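Local coordinates for protein putative mandelate racemase/muconate lactonizing enzyme (Bordetella bronchiseptica, PDB 3DDM) that is of unknown function but belongs to the mandelate racemase/muconate lactonizing enzyme family of the enolase superfamily, pairing an N-terminal capping domain with a TIM-type barrel, at residues I147-P159 / Y171-D185. The protein carries 1 engineered substitution. Sequence-based numbering, arbitrary orientation.
Sequences IGVYASGINPENP and YRAFKLKVGFDDARD
Lys175 lays its aliphatic stem beside the Tyr150 ring, and the two side chains slant across one another on the barrel's inner side. With CG anti to the backbone N (chi1 -174°) the lysine runs out from its strand until a bend at chi3 brings CE to the ring's edge, in its plane; NZ then donates to Tyr150 OH at 2.9 Å. A long chain with a cationic tip suits this place, since the same NZ forms a salt bridge with Glu231 on a nearby strand.

On the other face lie Ala151, Ile154, Phe174 and Leu176. A methyl suits a place shared by two rings: Ala151 CB sits over one face of Tyr171, offset toward the rim, and also touches Phe174 CD1 (3.6 Å). Ile154 CD1 makes its apolar contacts across the pair, to Phe174 CB and Leu176 CD1. Ile154 and Phe174 also pack on helix 159-169, Phe174 and Leu176 on helix 182-196.

Strands 146-154 and 174-177 are the ends of a beta-alpha-beta crossover through helix 159-169, in the C-terminal barrel domain. Their parallel pairing shifts by one residue at a beta bulge, where Gly153 takes a positive phi (78°), which suits glycine, and Lys175 O receives a straight bond from Ile154 N (3.2 Å, 173°) besides a weak one from Gly153 N. Lys177 passes CG and CE along the Gly153 backbone, and its NZ forms a salt bridge with Asp205.

Beyond the strands, Pro156 sets CG 3.4 Å from Phe180 CE2, the two side chains crossing at about a right angle. Arg184, extended from CG to NE, spans from its helix to the turn and gives Glu157 O a weak bond from NH2 (2.8 Å), with Glu157 CA over one guanidinium face.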
loop_
_atom_site.group_PDB
_atom_site.type_symbol
_atom_site.label_atom_id
_atom_site.label_comp_id
_atom_site.label_asym_id
_atom_site.label_seq_id
_atom_site.Cartn_x
_atom_site.Cartn_y
_atom_site.Cartn_z
ATOM N N ILE A 147 21.914 6.002 26.060
ATOM C CA ILE A 147 20.837 6.805 25.501
ATOM C C ILE A 147 19.653 6.956 26.456
ATOM O O ILE A 147 19.485 6.173 27.384
ATOM C CB ILE A 147 20.322 6.201 24.166
ATOM C CG1 ILE A 147 19.614 4.875 24.430
ATOM C CG2 ILE A 147 21.477 5.990 23.192
ATOM C CD1 ILE A 147 19.173 4.158 23.162
ATOM N N GLY A 148 18.839 7.978 26.223
ATOM C CA GLY A 148 17.665 8.193 27.049
ATOM C C GLY A 148 16.438 7.535 26.422
ATOM O O GLY A 148 16.438 7.223 25.222
ATOM N N VAL A 149 15.404 7.306 27.224
ATOM C CA VAL A 149 14.173 6.693 26.732
ATOM C C VAL A 149 12.955 7.371 27.350
ATOM O O VAL A 149 13.082 8.167 28.293
ATOM C CB VAL A 149 14.092 5.185 27.075
ATOM C CG1 VAL A 149 15.312 4.470 26.570
ATOM C CG2 VAL A 149 13.947 4.990 28.572
ATOM N N TYR A 150 11.779 7.070 26.803
ATOM C CA TYR A 150 10.532 7.612 27.328
ATOM C C TYR A 150 9.423 6.579 27.178
ATOM O O TYR A 150 9.427 5.779 26.247
ATOM C CB TYR A 150 10.153 8.946 26.642
ATOM C CG TYR A 150 9.686 8.897 25.189
ATOM C CD1 TYR A 150 10.594 9.037 24.126
ATOM C CD2 TYR A 150 8.326 8.739 24.877
ATOM C CE1 TYR A 150 10.156 9.022 22.791
ATOM C CE2 TYR A 150 7.880 8.722 23.555
ATOM C CZ TYR A 150 8.797 8.864 22.515
ATOM O OH TYR A 150 8.347 8.851 21.208
ATOM N N ALA A 151 8.502 6.565 28.131
ATOM C CA ALA A 151 7.380 5.641 28.089
ATOM C C ALA A 151 6.492 6.223 27.004
ATOM O O ALA A 151 6.031 7.366 27.108
ATOM C CB ALA A 151 6.655 5.621 29.435
ATOM N N SER A 152 6.258 5.444 25.958
ATOM C CA SER A 152 5.471 5.924 24.837
ATOM C C SER A 152 4.110 5.281 24.701
ATOM O O SER A 152 3.965 4.079 24.878
ATOM C CB SER A 152 6.262 5.713 23.541
ATOM O OG SER A 152 5.548 6.187 22.421
ATOM N N GLY A 153 3.110 6.100 24.392
ATOM C CA GLY A 153 1.768 5.591 24.172
ATOM C C GLY A 153 0.893 5.231 25.351
ATOM O O GLY A 153 0.229 4.197 25.331
ATOM N N ILE A 154 0.887 6.084 26.366
ATOM C CA ILE A 154 0.068 5.897 27.557
ATOM C C ILE A 154 -1.385 6.211 27.190
ATOM O O ILE A 154 -1.684 7.310 26.722
ATOM C CB ILE A 154 0.524 6.868 28.656
ATOM C CG1 ILE A 154 1.942 6.499 29.090
ATOM C CG2 ILE A 154 -0.464 6.870 29.811
ATOM C CD1 ILE A 154 2.691 7.635 29.729
ATOM N N ASN A 155 -2.283 5.255 27.401
ATOM C CA ASN A 155 -3.689 5.458 27.069
ATOM C C ASN A 155 -4.354 6.539 27.915
ATOM O O ASN A 155 -4.004 6.738 29.078
ATOM C CB ASN A 155 -4.462 4.144 27.176
ATOM C CG ASN A 155 -4.388 3.317 25.895
ATOM O OD1 ASN A 155 -3.358 2.707 25.588
ATOM N ND2 ASN A 155 -5.483 3.305 25.133
ATOM N N PRO A 156 -5.338 7.243 27.330
ATOM C CA PRO A 156 -6.129 8.337 27.902
ATOM C C PRO A 156 -7.072 8.036 29.057
ATOM O O PRO A 156 -7.499 8.962 29.757
ATOM C CB PRO A 156 -6.886 8.869 26.690
ATOM C CG PRO A 156 -7.162 7.620 25.936
ATOM C CD PRO A 156 -5.819 6.932 25.970
ATOM N N GLU A 157 -7.409 6.764 29.252
ATOM C CA GLU A 157 -8.326 6.391 30.329
ATOM C C GLU A 157 -7.821 6.810 31.711
ATOM O O GLU A 157 -8.489 7.565 32.419
ATOM C CB GLU A 157 -8.592 4.886 30.308
ATOM C CG GLU A 157 -9.381 4.388 29.088
ATOM C CD GLU A 157 -8.618 4.543 27.774
ATOM O OE1 GLU A 157 -7.422 4.180 27.737
ATOM O OE2 GLU A 157 -9.218 5.011 26.778
ATOM N N ASN A 158 -6.643 6.328 32.094
ATOM C CA ASN A 158 -6.077 6.678 33.394
ATOM C C ASN A 158 -4.575 6.904 33.304
ATOM O O ASN A 158 -3.784 6.097 33.787
ATOM C CB ASN A 158 -6.400 5.583 34.413
ATOM C CG ASN A 158 -7.821 5.696 34.954
ATOM O OD1 ASN A 158 -8.476 4.688 35.247
ATOM N ND2 ASN A 158 -8.303 6.935 35.099
ATOM N N PRO A 159 -4.169 8.027 32.690
ATOM C CA PRO A 159 -2.773 8.426 32.493
ATOM C C PRO A 159 -1.931 8.466 33.769
ATOM O O PRO A 159 -0.821 7.934 33.804
ATOM C CB PRO A 159 -2.899 9.810 31.854
ATOM C CG PRO A 159 -4.219 9.766 31.187
ATOM C CD PRO A 159 -5.075 9.077 32.195
ATOM N N TYR A 171 11.247 4.902 34.174
ATOM C CA TYR A 171 11.075 5.913 33.143
ATOM C C TYR A 171 11.036 7.343 33.671
ATOM O O TYR A 171 10.340 7.635 34.642
ATOM C CB TYR A 171 9.807 5.604 32.358
ATOM C CG TYR A 171 9.987 4.423 31.445
ATOM C CD1 TYR A 171 10.717 4.547 30.266
ATOM C CD2 TYR A 171 9.495 3.167 31.788
ATOM C CE1 TYR A 171 10.962 3.455 29.452
ATOM C CE2 TYR A 171 9.737 2.061 30.983
ATOM C CZ TYR A 171 10.477 2.213 29.817
ATOM O OH TYR A 171 10.774 1.123 29.035
ATOM N N ARG A 172 11.787 8.231 33.018
ATOM C CA ARG A 172 11.850 9.634 33.416
ATOM C C ARG A 172 11.322 10.592 32.329
ATOM O O ARG A 172 11.624 11.788 32.344
ATOM C CB ARG A 172 13.292 10.006 33.795
ATOM C CG ARG A 172 13.851 9.226 34.982
ATOM C CD ARG A 172 13.105 9.562 36.272
ATOM N NE ARG A 172 13.382 8.616 37.357
ATOM C CZ ARG A 172 12.652 7.534 37.627
ATOM N NH1 ARG A 172 11.580 7.235 36.903
ATOM N NH2 ARG A 172 12.992 6.742 38.633
ATOM N N ALA A 173 10.539 10.059 31.394
ATOM C CA ALA A 173 9.936 10.844 30.309
ATOM C C ALA A 173 8.712 10.063 29.828
ATOM O O ALA A 173 8.738 8.833 29.770
ATOM C CB ALA A 173 10.927 11.046 29.169
ATOM N N PHE A 174 7.641 10.774 29.488
ATOM C CA PHE A 174 6.404 10.116 29.071
ATOM C C PHE A 174 5.686 10.794 27.903
ATOM O O PHE A 174 5.787 12.008 27.720
ATOM C CB PHE A 174 5.454 10.048 30.275
ATOM C CG PHE A 174 6.119 9.567 31.536
ATOM C CD1 PHE A 174 6.117 8.214 31.871
ATOM C CD2 PHE A 174 6.833 10.454 32.338
ATOM C CE1 PHE A 174 6.826 7.750 32.985
ATOM C CE2 PHE A 174 7.546 9.999 33.449
ATOM C CZ PHE A 174 7.546 8.647 33.774
ATOM N N LYS A 175 4.973 9.989 27.112
ATOM C CA LYS A 175 4.195 10.493 25.988
ATOM C C LYS A 175 2.759 9.996 26.111
ATOM O O LYS A 175 2.520 8.795 26.223
ATOM C CB LYS A 175 4.779 10.041 24.644
ATOM C CG LYS A 175 4.066 10.681 23.437
ATOM C CD LYS A 175 4.811 10.493 22.110
ATOM C CE LYS A 175 4.776 9.061 21.628
ATOM N NZ LYS A 175 5.553 8.870 20.374
ATOM N N LEU A 176 1.817 10.939 26.095
ATOM C CA LEU A 176 0.387 10.655 26.203
ATOM C C LEU A 176 -0.314 10.607 24.848
ATOM O O LEU A 176 0.080 11.297 23.907
ATOM C CB LEU A 176 -0.299 11.733 27.045
ATOM C CG LEU A 176 -0.228 11.710 28.572
ATOM C CD1 LEU A 176 1.119 11.170 29.057
ATOM C CD2 LEU A 176 -0.477 13.122 29.083
ATOM N N LYS A 177 -1.360 9.791 24.767
ATOM C CA LYS A 177 -2.154 9.670 23.552
ATOM C C LYS A 177 -3.300 10.659 23.712
ATOM O O LYS A 177 -3.926 10.725 24.765
ATOM C CB LYS A 177 -2.753 8.261 23.409
ATOM C CG LYS A 177 -1.766 7.096 23.397
ATOM C CD LYS A 177 -1.530 6.535 22.000
ATOM C CE LYS A 177 -0.308 7.174 21.327
ATOM N NZ LYS A 177 -0.050 6.630 19.949
ATOM N N VAL A 178 -3.568 11.434 22.673
ATOM C CA VAL A 178 -4.658 12.397 22.702
ATOM C C VAL A 178 -5.344 12.335 21.350
ATOM O O VAL A 178 -4.871 11.647 20.446
ATOM C CB VAL A 178 -4.139 13.826 22.938
ATOM C CG1 VAL A 178 -3.431 13.901 24.272
ATOM C CG2 VAL A 178 -3.194 14.232 21.820
ATOM N N GLY A 179 -6.459 13.039 21.209
ATOM C CA GLY A 179 -7.147 13.044 19.932
ATOM C C GLY A 179 -8.560 12.512 19.968
ATOM O O GLY A 179 -9.329 12.735 19.035
ATOM N N PHE A 180 -8.900 11.817 21.045
ATOM C CA PHE A 180 -10.229 11.238 21.211
ATOM C C PHE A 180 -11.220 12.287 21.723
ATOM O O PHE A 180 -12.218 12.580 21.071
ATOM C CB PHE A 180 -10.175 10.078 22.214
ATOM C CG PHE A 180 -9.011 9.132 22.002
ATOM C CD1 PHE A 180 -9.042 8.177 20.984
ATOM C CD2 PHE A 180 -7.881 9.198 22.829
ATOM C CE1 PHE A 180 -7.964 7.297 20.794
ATOM C CE2 PHE A 180 -6.800 8.324 22.644
ATOM C CZ PHE A 180 -6.844 7.372 21.626
ATOM N N ASP A 181 -10.925 12.845 22.895
ATOM C CA ASP A 181 -11.783 13.838 23.534
ATOM C C ASP A 181 -11.011 15.083 23.971
ATOM O O ASP A 181 -10.182 15.025 24.872
ATOM C CB ASP A 181 -12.471 13.212 24.752
ATOM C CG ASP A 181 -13.345 14.201 25.501
ATOM O OD1 ASP A 181 -14.454 14.511 25.013
ATOM O OD2 ASP A 181 -12.921 14.681 26.572
ATOM N N ASP A 182 -11.314 16.210 23.338
ATOM C CA ASP A 182 -10.668 17.488 23.627
ATOM C C ASP A 182 -10.518 17.877 25.096
ATOM O O ASP A 182 -9.419 18.170 25.558
ATOM C CB ASP A 182 -11.416 18.611 22.908
ATOM C CG ASP A 182 -11.131 18.646 21.424
ATOM O OD1 ASP A 182 -11.268 17.594 20.758
ATOM O OD2 ASP A 182 -10.772 19.733 20.925
ATOM N N ALA A 183 -11.627 17.894 25.825
ATOM C CA ALA A 183 -11.608 18.291 27.227
ATOM C C ALA A 183 -10.832 17.349 28.131
ATOM O O ALA A 183 -10.079 17.791 29.003
ATOM C CB ALA A 183 -13.032 18.436 27.737
ATOM N N ARG A 184 -11.031 16.052 27.922
ATOM C CA ARG A 184 -10.367 15.034 28.720
ATOM C C ARG A 184 -8.862 15.097 28.485
ATOM O O ARG A 184 -8.077 14.981 29.426
ATOM C CB ARG A 184 -10.895 13.644 28.350
ATOM C CG ARG A 184 -10.779 12.616 29.457
ATOM C CD ARG A 184 -11.058 11.209 28.947
ATOM N NE ARG A 184 -11.289 10.274 30.045
ATOM C CZ ARG A 184 -10.420 10.022 31.024
ATOM N NH1 ARG A 184 -9.238 10.632 31.057
ATOM N NH2 ARG A 184 -10.743 9.173 31.992
ATOM N N ASP A 185 -8.467 15.291 27.230
ATOM C CA ASP A 185 -7.055 15.363 26.873
ATOM C C ASP A 185 -6.305 16.491 27.571
ATOM O O ASP A 185 -5.201 16.292 28.062
ATOM C CB ASP A 185 -6.886 15.499 25.357
ATOM C CG ASP A 185 -7.171 14.202 24.610
ATOM O OD1 ASP A 185 -6.978 13.111 25.193
ATOM O OD2 ASP A 185 -7.566 14.276 23.427
#